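Local structure of uncharacterized protein (Streptomyces malaysiense, 6ZYL) at residues 137-151 with 228-242. The protein catalyses the beta-hydroxylation of thioholgamide as a non-heme monooxygenase, probably dependent on iron and 2-oxoglutarate. Residues are numbered along the deposited sequence; the frame is centred on the assembly and turned at random.
Sequences DGYQQHAARVWVALT and GRFNFAIDYITPRVS. With TLA (L(+)-tartaric acid), chain B.
R145 and D235 meet because R145 turns CG away from its backbone N (chi1 175°) and bends at chi3, while D235 sets CG beside its own N (chi1 -73°). The arginine then grips the carboxylate side-on. NE makes a nearly straight 2.7 Å bond to D235 OD1, which lies in the guanidinium plane; NH2 reaches the syn lone pair of D235 OD2 at 2.8 Å. Were R145 an alanine, the buried carboxylate of D235 is likely to lose its countercharge, though S111 would still bond OD2. Further along this face, the amide of N231 lies flat over the W147 indole, the planes 9° apart, with ND2 3.2 Å from W147 CH2; a flat polar group suits a broad ring. W147 NE1 and both terminal nitrogens of R229 bind one carboxylate of a tartrate, probably from the crystallisation liquor, as suits an anion site. The two strands carrying these groups, 143-149 and 229-237, run antiparallel, with paired bonds such as V146 N to I234 O (2.7 Å). Their opposite face is largely apolar: V146 CG2 packs 3.6 Å from Y236 CD2, whose hydroxyl bonds V90, and branched V148 meets I234. This pair lies mid-sheet in a PhyH-family, probably double-stranded beta-helix, fold, between strands 209-212 and 107-117, with helix 93-103 against V146 and Y236.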
ATOM      1  N   ASP A 137      -2.637  15.619  -3.068  1.00 23.45           N
ATOM      2  CA  ASP A 137      -3.348  16.700  -2.396  1.00 25.43           C
ATOM      3  C   ASP A 137      -4.777  16.232  -2.173  1.00 22.37           C
ATOM      4  O   ASP A 137      -5.509  15.988  -3.138  1.00 24.62           O
ATOM      5  CB  ASP A 137      -3.308  17.979  -3.236  1.00 25.53           C
ATOM      6  CG  ASP A 137      -4.023  19.147  -2.574  1.00 27.71           C
ATOM      7  OD1 ASP A 137      -4.368  19.062  -1.374  1.00 25.16           O
ATOM      8  OD2 ASP A 137      -4.231  20.165  -3.267  1.00 27.07           O
ATOM      9  N   GLY A 138      -5.161  16.078  -0.907  1.00 27.46           N
ATOM     10  CA  GLY A 138      -6.471  15.566  -0.556  1.00 26.27           C
ATOM     11  C   GLY A 138      -6.465  14.207   0.103  1.00 24.66           C
ATOM     12  O   GLY A 138      -7.544  13.677   0.394  1.00 22.60           O
ATOM     13  N   TYR A 139      -5.292  13.615   0.334  1.00 25.37           N
ATOM     14  CA  TYR A 139      -5.216  12.392   1.121  1.00 25.95           C
ATOM     15  C   TYR A 139      -5.702  12.610   2.545  1.00 25.93           C
ATOM     16  O   TYR A 139      -6.038  11.641   3.236  1.00 26.03           O
ATOM     17  CB  TYR A 139      -3.778  11.878   1.145  1.00 24.17           C
ATOM     18  CG  TYR A 139      -2.822  12.835   1.826  1.00 25.15           C
ATOM     19  CD1 TYR A 139      -2.642  12.809   3.202  1.00 29.40           C
ATOM     20  CD2 TYR A 139      -2.110  13.775   1.092  1.00 26.89           C
ATOM     21  CE1 TYR A 139      -1.780  13.688   3.828  1.00 33.31           C
ATOM     22  CE2 TYR A 139      -1.242  14.656   1.708  1.00 28.81           C
ATOM     23  CZ  TYR A 139      -1.081  14.608   3.077  1.00 34.27           C
ATOM     24  OH  TYR A 139      -0.220  15.481   3.699  1.00 34.50           O
ATOM     25  N   GLN A 140      -5.727  13.864   3.003  1.00 27.31           N
ATOM     26  CA  GLN A 140      -6.106  14.150   4.380  1.00 24.83           C
ATOM     27  C   GLN A 140      -7.489  13.597   4.697  1.00 27.19           C
ATOM     28  O   GLN A 140      -7.712  13.051   5.783  1.00 25.17           O
ATOM     29  CB  GLN A 140      -6.049  15.658   4.620  1.00 28.00           C
ATOM     30  CG  GLN A 140      -4.640  16.240   4.539  1.00 29.08           C
ATOM     31  CD  GLN A 140      -4.213  16.594   3.120  1.00 27.29           C
ATOM     32  OE1 GLN A 140      -4.795  16.125   2.143  1.00 26.87           O
ATOM     33  NE2 GLN A 140      -3.182  17.422   3.006  1.00 25.95           N
ATOM     34  N   GLN A 141      -8.425  13.709   3.754  1.00 24.43           N
ATOM     35  CA  GLN A 141      -9.773  13.209   3.952  1.00 26.51           C
ATOM     36  C   GLN A 141     -10.164  12.084   3.004  1.00 25.81           C
ATOM     37  O   GLN A 141     -11.168  11.410   3.264  1.00 23.18           O
ATOM     38  CB  GLN A 141     -10.796  14.347   3.788  1.00 27.85           C
ATOM     39  CG  GLN A 141     -10.736  15.415   4.863  1.00 34.94           C
ATOM     40  CD  GLN A 141     -11.011  14.865   6.248  1.00 39.26           C
ATOM     41  OE1 GLN A 141     -11.890  14.021   6.430  1.00 38.62           O
ATOM     42  NE2 GLN A 141     -10.256  15.338   7.231  1.00 44.11           N
ATOM     43  N   HIS A 142      -9.411  11.850   1.927  1.00 23.69           N
ATOM     44  CA  HIS A 142      -9.916  11.057   0.813  1.00 23.27           C
ATOM     45  C   HIS A 142      -8.933   9.984   0.358  1.00 24.40           C
ATOM     46  O   HIS A 142      -8.924   9.605  -0.817  1.00 25.05           O
ATOM     47  CB  HIS A 142     -10.274  11.968  -0.361  1.00 23.13           C
ATOM     48  CG  HIS A 142     -11.202  13.085   0.004  1.00 27.88           C
ATOM     49  ND1 HIS A 142     -12.490  12.865   0.442  1.00 26.84           N
ATOM     50  CD2 HIS A 142     -11.028  14.428   0.008  1.00 26.79           C
ATOM     51  CE1 HIS A 142     -13.072  14.023   0.694  1.00 30.94           C
ATOM     52  NE2 HIS A 142     -12.207  14.989   0.437  1.00 30.69           N
ATOM     53  N   ALA A 143      -8.118   9.462   1.270  1.00 22.09           N
ATOM     54  CA  ALA A 143      -7.208   8.386   0.914  1.00 22.97           C
ATOM     55  C   ALA A 143      -6.966   7.496   2.124  1.00 23.91           C
ATOM     56  O   ALA A 143      -7.122   7.913   3.273  1.00 20.06           O
ATOM     57  CB  ALA A 143      -5.875   8.925   0.382  1.00 21.14           C
ATOM     58  N   ALA A 144      -6.569   6.258   1.841  1.00 20.97           N
ATOM     59  CA  ALA A 144      -6.234   5.288   2.872  1.00 21.49           C
ATOM     60  C   ALA A 144      -5.388   4.196   2.237  1.00 21.67           C
ATOM     61  O   ALA A 144      -5.597   3.840   1.074  1.00 20.18           O
ATOM     62  CB  ALA A 144      -7.492   4.688   3.511  1.00 22.09           C
ATOM     63  N   ARG A 145      -4.428   3.681   2.998  1.00 20.89           N
ATOM     64  CA  ARG A 145      -3.603   2.562   2.566  1.00 22.07           C
ATOM     65  C   ARG A 145      -4.081   1.299   3.274  1.00 21.99           C
ATOM     66  O   ARG A 145      -4.142   1.260   4.508  1.00 20.39           O
ATOM     67  CB  ARG A 145      -2.125   2.814   2.860  1.00 21.26           C
ATOM     68  CG  ARG A 145      -1.237   1.621   2.540  1.00 22.33           C
ATOM     69  CD  ARG A 145       0.236   1.999   2.526  1.00 23.08           C
ATOM     70  NE  ARG A 145       0.581   2.808   1.360  1.00 24.28           N
ATOM     71  CZ  ARG A 145       1.822   3.130   1.016  1.00 24.84           C
ATOM     72  NH1 ARG A 145       2.843   2.711   1.749  1.00 24.44           N
ATOM     73  NH2 ARG A 145       2.043   3.870  -0.061  1.00 23.21           N
ATOM     74  N   VAL A 146      -4.420   0.278   2.493  1.00 21.85           N
ATOM     75  CA  VAL A 146      -4.817  -1.024   3.018  1.00 22.42           C
ATOM     76  C   VAL A 146      -3.587  -1.920   3.019  1.00 21.81           C
ATOM     77  O   VAL A 146      -3.002  -2.188   1.964  1.00 21.67           O
ATOM     78  CB  VAL A 146      -5.957  -1.640   2.192  1.00 21.54           C
ATOM     79  CG1 VAL A 146      -6.300  -3.028   2.718  1.00 24.37           C
ATOM     80  CG2 VAL A 146      -7.177  -0.730   2.220  1.00 21.49           C
ATOM     81  N   TRP A 147      -3.200  -2.382   4.203  1.00 21.07           N
ATOM     82  CA  TRP A 147      -1.982  -3.157   4.437  1.00 19.37           C
ATOM     83  C   TRP A 147      -2.415  -4.596   4.700  1.00 21.66           C
ATOM     84  O   TRP A 147      -2.794  -4.942   5.822  1.00 20.44           O
ATOM     85  CB  TRP A 147      -1.226  -2.554   5.615  1.00 22.45           C
ATOM     86  CG  TRP A 147       0.186  -2.986   5.820  1.00 21.63           C
ATOM     87  CD1 TRP A 147       1.266  -2.668   5.052  1.00 22.34           C
ATOM     88  CD2 TRP A 147       0.682  -3.772   6.908  1.00 22.30           C
ATOM     89  NE1 TRP A 147       2.405  -3.222   5.587  1.00 22.97           N
ATOM     90  CE2 TRP A 147       2.072  -3.907   6.726  1.00 22.98           C
ATOM     91  CE3 TRP A 147       0.084  -4.383   8.015  1.00 20.50           C
ATOM     92  CZ2 TRP A 147       2.874  -4.628   7.610  1.00 22.57           C
ATOM     93  CZ3 TRP A 147       0.882  -5.098   8.892  1.00 18.46           C
ATOM     94  CH2 TRP A 147       2.260  -5.215   8.684  1.00 21.52           C
ATOM     95  N   VAL A 148      -2.364  -5.423   3.661  1.00 22.33           N
ATOM     96  CA  VAL A 148      -2.886  -6.784   3.720  1.00 22.00           C
ATOM     97  C   VAL A 148      -1.778  -7.727   4.167  1.00 22.07           C
ATOM     98  O   VAL A 148      -0.684  -7.737   3.591  1.00 20.92           O
ATOM     99  CB  VAL A 148      -3.455  -7.216   2.360  1.00 20.56           C
ATOM    100  CG1 VAL A 148      -4.008  -8.635   2.448  1.00 22.18           C
ATOM    101  CG2 VAL A 148      -4.524  -6.247   1.889  1.00 21.59           C
ATOM    102  N   ALA A 149      -2.072  -8.539   5.181  1.00 20.32           N
ATOM    103  CA  ALA A 149      -1.125  -9.520   5.698  1.00 22.43           C
ATOM    104  C   ALA A 149      -1.243 -10.802   4.882  1.00 22.43           C
ATOM    105  O   ALA A 149      -2.256 -11.505   4.957  1.00 20.69           O
ATOM    106  CB  ALA A 149      -1.385  -9.795   7.177  1.00 23.87           C
ATOM    107  N   LEU A 150      -0.209 -11.106   4.094  1.00 21.64           N
ATOM    108  CA  LEU A 150      -0.165 -12.381   3.389  1.00 22.48           C
ATOM    109  C   LEU A 150       0.392 -13.483   4.278  1.00 24.37           C
ATOM    110  O   LEU A 150       0.016 -14.650   4.121  1.00 23.26           O
ATOM    111  CB  LEU A 150       0.668 -12.251   2.115  1.00 23.66           C
ATOM    112  CG  LEU A 150       0.119 -11.290   1.059  1.00 23.47           C
ATOM    113  CD1 LEU A 150       0.965 -11.350  -0.210  1.00 26.32           C
ATOM    114  CD2 LEU A 150      -1.338 -11.583   0.739  1.00 21.85           C
ATOM    115  N   THR A 151       1.291 -13.135   5.194  1.00 24.34           N
ATOM    116  CA  THR A 151       1.659 -13.961   6.333  1.00 25.13           C
ATOM    117  C   THR A 151       1.078 -13.340   7.599  1.00 26.36           C
ATOM    118  O   THR A 151       0.630 -12.191   7.602  1.00 23.89           O
ATOM    119  CB  THR A 151       3.184 -14.078   6.474  1.00 24.95           C
ATOM    120  OG1 THR A 151       3.745 -12.773   6.672  1.00 23.05           O
ATOM    121  CG2 THR A 151       3.801 -14.721   5.245  1.00 26.36           C
ATOM    122  N   GLY A 228       9.826 -15.411   6.403  1.00 29.21           N
ATOM    123  CA  GLY A 228       9.627 -14.085   5.859  1.00 28.10           C
ATOM    124  C   GLY A 228       8.242 -13.544   6.156  1.00 25.22           C
ATOM    125  O   GLY A 228       7.269 -14.285   6.290  1.00 22.56           O
ATOM    126  N   ARG A 229       8.162 -12.219   6.256  1.00 26.14           N
ATOM    127  CA  ARG A 229       6.920 -11.501   6.518  1.00 25.84           C
ATOM    128  C   ARG A 229       6.496 -10.799   5.235  1.00 25.54           C
ATOM    129  O   ARG A 229       7.239  -9.964   4.711  1.00 24.57           O
ATOM    130  CB  ARG A 229       7.115 -10.501   7.656  1.00 22.97           C
ATOM    131  CG  ARG A 229       5.868  -9.758   8.086  1.00 23.91           C
ATOM    132  CD  ARG A 229       6.175  -8.280   8.294  1.00 27.48           C
ATOM    133  NE  ARG A 229       6.190  -7.554   7.028  1.00 26.15           N
ATOM    134  CZ  ARG A 229       6.252  -6.232   6.918  1.00 25.15           C
ATOM    135  NH1 ARG A 229       6.309  -5.473   8.002  1.00 29.27           N
ATOM    136  NH2 ARG A 229       6.250  -5.668   5.717  1.00 25.27           N
ATOM    137  N   PHE A 230       5.310 -11.141   4.732  1.00 24.19           N
ATOM    138  CA  PHE A 230       4.830 -10.656   3.442  1.00 23.71           C
ATOM    139  C   PHE A 230       3.584  -9.808   3.650  1.00 23.37           C
ATOM    140  O   PHE A 230       2.585 -10.293   4.191  1.00 22.94           O
ATOM    141  CB  PHE A 230       4.507 -11.814   2.490  1.00 25.72           C
ATOM    142  CG  PHE A 230       5.713 -12.506   1.930  1.00 24.64           C
ATOM    143  CD1 PHE A 230       6.497 -13.315   2.733  1.00 28.19           C
ATOM    144  CD2 PHE A 230       6.052 -12.364   0.595  1.00 24.06           C
ATOM    145  CE1 PHE A 230       7.605 -13.957   2.220  1.00 31.46           C
ATOM    146  CE2 PHE A 230       7.161 -13.000   0.076  1.00 27.45           C
ATOM    147  CZ  PHE A 230       7.940 -13.800   0.890  1.00 30.06           C
ATOM    148  N   ASN A 231       3.629  -8.561   3.187  1.00 22.84           N
ATOM    149  CA  ASN A 231       2.481  -7.668   3.253  1.00 21.99           C
ATOM    150  C   ASN A 231       2.288  -6.983   1.908  1.00 21.01           C
ATOM    151  O   ASN A 231       3.258  -6.613   1.238  1.00 23.06           O
ATOM    152  CB  ASN A 231       2.656  -6.638   4.365  1.00 20.83           C
ATOM    153  CG  ASN A 231       2.637  -7.274   5.744  1.00 21.76           C
ATOM    154  OD1 ASN A 231       3.654  -7.778   6.221  1.00 23.06           O
ATOM    155  ND2 ASN A 231       1.472  -7.269   6.383  1.00 22.23           N
ATOM    156  N   PHE A 232       1.026  -6.838   1.518  1.00 20.80           N
ATOM    157  CA  PHE A 232       0.622  -6.276   0.233  1.00 20.08           C
ATOM    158  C   PHE A 232      -0.192  -5.023   0.531  1.00 20.39           C
ATOM    159  O   PHE A 232      -1.283  -5.109   1.106  1.00 19.78           O
ATOM    160  CB  PHE A 232      -0.176  -7.307  -0.565  1.00 22.19           C
ATOM    161  CG  PHE A 232      -0.698  -6.801  -1.874  1.00 20.14           C
ATOM    162  CD1 PHE A 232       0.164  -6.514  -2.920  1.00 21.43           C
ATOM    163  CD2 PHE A 232      -2.058  -6.631  -2.065  1.00 20.87           C
ATOM    164  CE1 PHE A 232      -0.325  -6.054  -4.129  1.00 23.31           C
ATOM    165  CE2 PHE A 232      -2.551  -6.171  -3.269  1.00 23.34           C
ATOM    166  CZ  PHE A 232      -1.684  -5.883  -4.303  1.00 21.30           C
ATOM    167  N   ALA A 233       0.344  -3.864   0.156  1.00 19.08           N
ATOM    168  CA  ALA A 233      -0.240  -2.575   0.499  1.00 20.68           C
ATOM    169  C   ALA A 233      -0.931  -1.967  -0.713  1.00 20.11           C
ATOM    170  O   ALA A 233      -0.401  -1.998  -1.827  1.00 19.93           O
ATOM    171  CB  ALA A 233       0.830  -1.615   1.021  1.00 20.49           C
ATOM    172  N   ILE A 234      -2.112  -1.398  -0.483  1.00 21.24           N
ATOM    173  CA  ILE A 234      -2.953  -0.863  -1.546  1.00 19.63           C
ATOM    174  C   ILE A 234      -3.347   0.554  -1.166  1.00 20.89           C
ATOM    175  O   ILE A 234      -3.942   0.771  -0.104  1.00 22.25           O
ATOM    176  CB  ILE A 234      -4.214  -1.712  -1.775  1.00 20.84           C
ATOM    177  CG1 ILE A 234      -3.885  -3.203  -1.769  1.00 20.95           C
ATOM    178  CG2 ILE A 234      -4.886  -1.324  -3.086  1.00 20.90           C
ATOM    179  CD1 ILE A 234      -5.108  -4.087  -1.553  1.00 20.02           C
ATOM    180  N   ASP A 235      -3.032   1.511  -2.031  1.00 21.31           N
ATOM    181  CA  ASP A 235      -3.438   2.895  -1.830  1.00 20.62           C
ATOM    182  C   ASP A 235      -4.767   3.136  -2.534  1.00 22.49           C
ATOM    183  O   ASP A 235      -4.852   3.039  -3.763  1.00 21.16           O
ATOM    184  CB  ASP A 235      -2.376   3.855  -2.355  1.00 21.61           C
ATOM    185  CG  ASP A 235      -1.154   3.903  -1.470  1.00 21.64           C
ATOM    186  OD1 ASP A 235      -1.322   3.892  -0.233  1.00 21.79           O
ATOM    187  OD2 ASP A 235      -0.027   3.939  -2.007  1.00 21.53           O
ATOM    188  N   TYR A 236      -5.803   3.428  -1.754  1.00 19.57           N
ATOM    189  CA  TYR A 236      -7.114   3.775  -2.278  1.00 18.86           C
ATOM    190  C   TYR A 236      -7.325   5.277  -2.151  1.00 21.42           C
ATOM    191  O   TYR A 236      -6.968   5.881  -1.135  1.00 20.58           O
ATOM    192  CB  TYR A 236      -8.221   3.022  -1.537  1.00 19.93           C
ATOM    193  CG  TYR A 236      -8.266   1.543  -1.854  1.00 19.00           C
ATOM    194  CD1 TYR A 236      -8.970   1.069  -2.953  1.00 19.51           C
ATOM    195  CD2 TYR A 236      -7.601   0.622  -1.056  1.00 19.69           C
ATOM    196  CE1 TYR A 236      -9.012  -0.285  -3.249  1.00 18.73           C
ATOM    197  CE2 TYR A 236      -7.636  -0.732  -1.342  1.00 19.17           C
ATOM    198  CZ  TYR A 236      -8.344  -1.180  -2.439  1.00 18.60           C
ATOM    199  OH  TYR A 236      -8.380  -2.525  -2.726  1.00 22.55           O
ATOM    200  N   ILE A 237      -7.896   5.875  -3.196  1.00 22.79           N
ATOM    201  CA  ILE A 237      -8.202   7.298  -3.221  1.00 22.75           C
ATOM    202  C   ILE A 237      -9.600   7.475  -3.795  1.00 23.77           C
ATOM    203  O   ILE A 237     -10.155   6.574  -4.428  1.00 22.91           O
ATOM    204  CB  ILE A 237      -7.186   8.112  -4.057  1.00 21.81           C
ATOM    205  CG1 ILE A 237      -7.226   7.666  -5.523  1.00 22.51           C
ATOM    206  CG2 ILE A 237      -5.783   7.969  -3.497  1.00 22.05           C
ATOM    207  CD1 ILE A 237      -6.386   8.526  -6.459  1.00 23.32           C
ATOM    208  N   THR A 238     -10.164   8.650  -3.571  1.00 24.26           N
ATOM    209  CA  THR A 238     -11.369   9.094  -4.249  1.00 25.48           C
ATOM    210  C   THR A 238     -11.010  10.105  -5.326  1.00 27.11           C
ATOM    211  O   THR A 238      -9.881  10.604  -5.382  1.00 24.00           O
ATOM    212  CB  THR A 238     -12.346   9.721  -3.252  1.00 25.09           C
ATOM    213  OG1 THR A 238     -11.976  11.085  -3.020  1.00 22.03           O
ATOM    214  CG2 THR A 238     -12.352   8.954  -1.941  1.00 24.93           C
ATOM    215  N   PRO A 239     -11.958  10.445  -6.204  1.00 26.62           N
ATOM    216  CA  PRO A 239     -11.676  11.466  -7.231  1.00 25.02           C
ATOM    217  C   PRO A 239     -11.429  12.858  -6.664  1.00 26.97           C
ATOM    218  O   PRO A 239     -11.097  13.768  -7.435  1.00 29.51           O
ATOM    219  CB  PRO A 239     -12.933  11.444  -8.117  1.00 31.35           C
ATOM    220  CG  PRO A 239     -13.624  10.135  -7.801  1.00 30.94           C
ATOM    221  CD  PRO A 239     -13.295   9.846  -6.359  1.00 26.69           C
ATOM    222  N   ARG A 240     -11.590  13.059  -5.355  1.00 26.76           N
ATOM    223  CA  ARG A 240     -11.254  14.336  -4.741  1.00 28.86           C
ATOM    224  C   ARG A 240      -9.769  14.462  -4.430  1.00 33.49           C
ATOM    225  O   ARG A 240      -9.316  15.555  -4.076  1.00 34.83           O
ATOM    226  CB  ARG A 240     -12.071  14.538  -3.461  1.00 30.57           C
ATOM    227  CG  ARG A 240     -13.562  14.727  -3.708  1.00 34.77           C
ATOM    228  CD  ARG A 240     -14.280  15.280  -2.479  1.00 50.92           C
ATOM    229  NE  ARG A 240     -13.733  16.565  -2.047  1.00 60.04           N
ATOM    230  CZ  ARG A 240     -14.307  17.742  -2.273  1.00 62.17           C
ATOM    231  NH1 ARG A 240     -15.459  17.814  -2.927  1.00 67.08           N
ATOM    232  NH2 ARG A 240     -13.728  18.853  -1.839  1.00 57.13           N
ATOM    233  N   VAL A 241      -9.008  13.376  -4.540  1.00 29.48           N
ATOM    234  CA  VAL A 241      -7.555  13.449  -4.458  1.00 26.41           C
ATOM    235  C   VAL A 241      -7.020  13.893  -5.811  1.00 26.91           C
ATOM    236  O   VAL A 241      -7.498  13.446  -6.860  1.00 27.96           O
ATOM    237  CB  VAL A 241      -6.963  12.092  -4.039  1.00 27.36           C
ATOM    238  CG1 VAL A 241      -5.442  12.175  -3.974  1.00 26.50           C
ATOM    239  CG2 VAL A 241      -7.538  11.648  -2.700  1.00 25.97           C
ATOM    240  N   SER A 242      -6.031  14.780  -5.799  1.00 28.62           N
ATOM    241  CA  SER A 242      -5.433  15.265  -7.030  1.00 30.57           C
ATOM    242  C   SER A 242      -3.912  15.263  -6.907  1.00 29.06           C
ATOM    243  O   SER A 242      -3.376  15.501  -5.822  1.00 27.36           O
ATOM    244  CB  SER A 242      -5.915  16.683  -7.364  1.00 29.62           C
ATOM    245  OG  SER A 242      -5.414  17.627  -6.436  1.00 36.83           O
TER
HETATM  246  O1  TLA B 301       7.320   1.859   6.108  1.00 34.75           O
HETATM  247  O11 TLA B 301       7.565   1.296   4.014  1.00 35.63           O
HETATM  248  C1  TLA B 301       7.420   0.972   5.222  1.00 36.08           C
HETATM  249  C2  TLA B 301       7.351  -0.501   5.615  1.00 31.06           C
HETATM  250  O2  TLA B 301       7.690  -1.297   4.515  1.00 27.63           O
HETATM  251  C3  TLA B 301       5.924  -0.811   6.063  1.00 26.81           C
HETATM  252  O3  TLA B 301       5.035  -0.525   5.020  1.00 25.45           O
HETATM  253  C4  TLA B 301       5.850  -2.288   6.433  1.00 28.48           C
HETATM  254  O4  TLA B 301       6.461  -2.708   7.451  1.00 26.51           O
HETATM  255  O41 TLA B 301       5.185  -3.078   5.714  1.00 25.91           O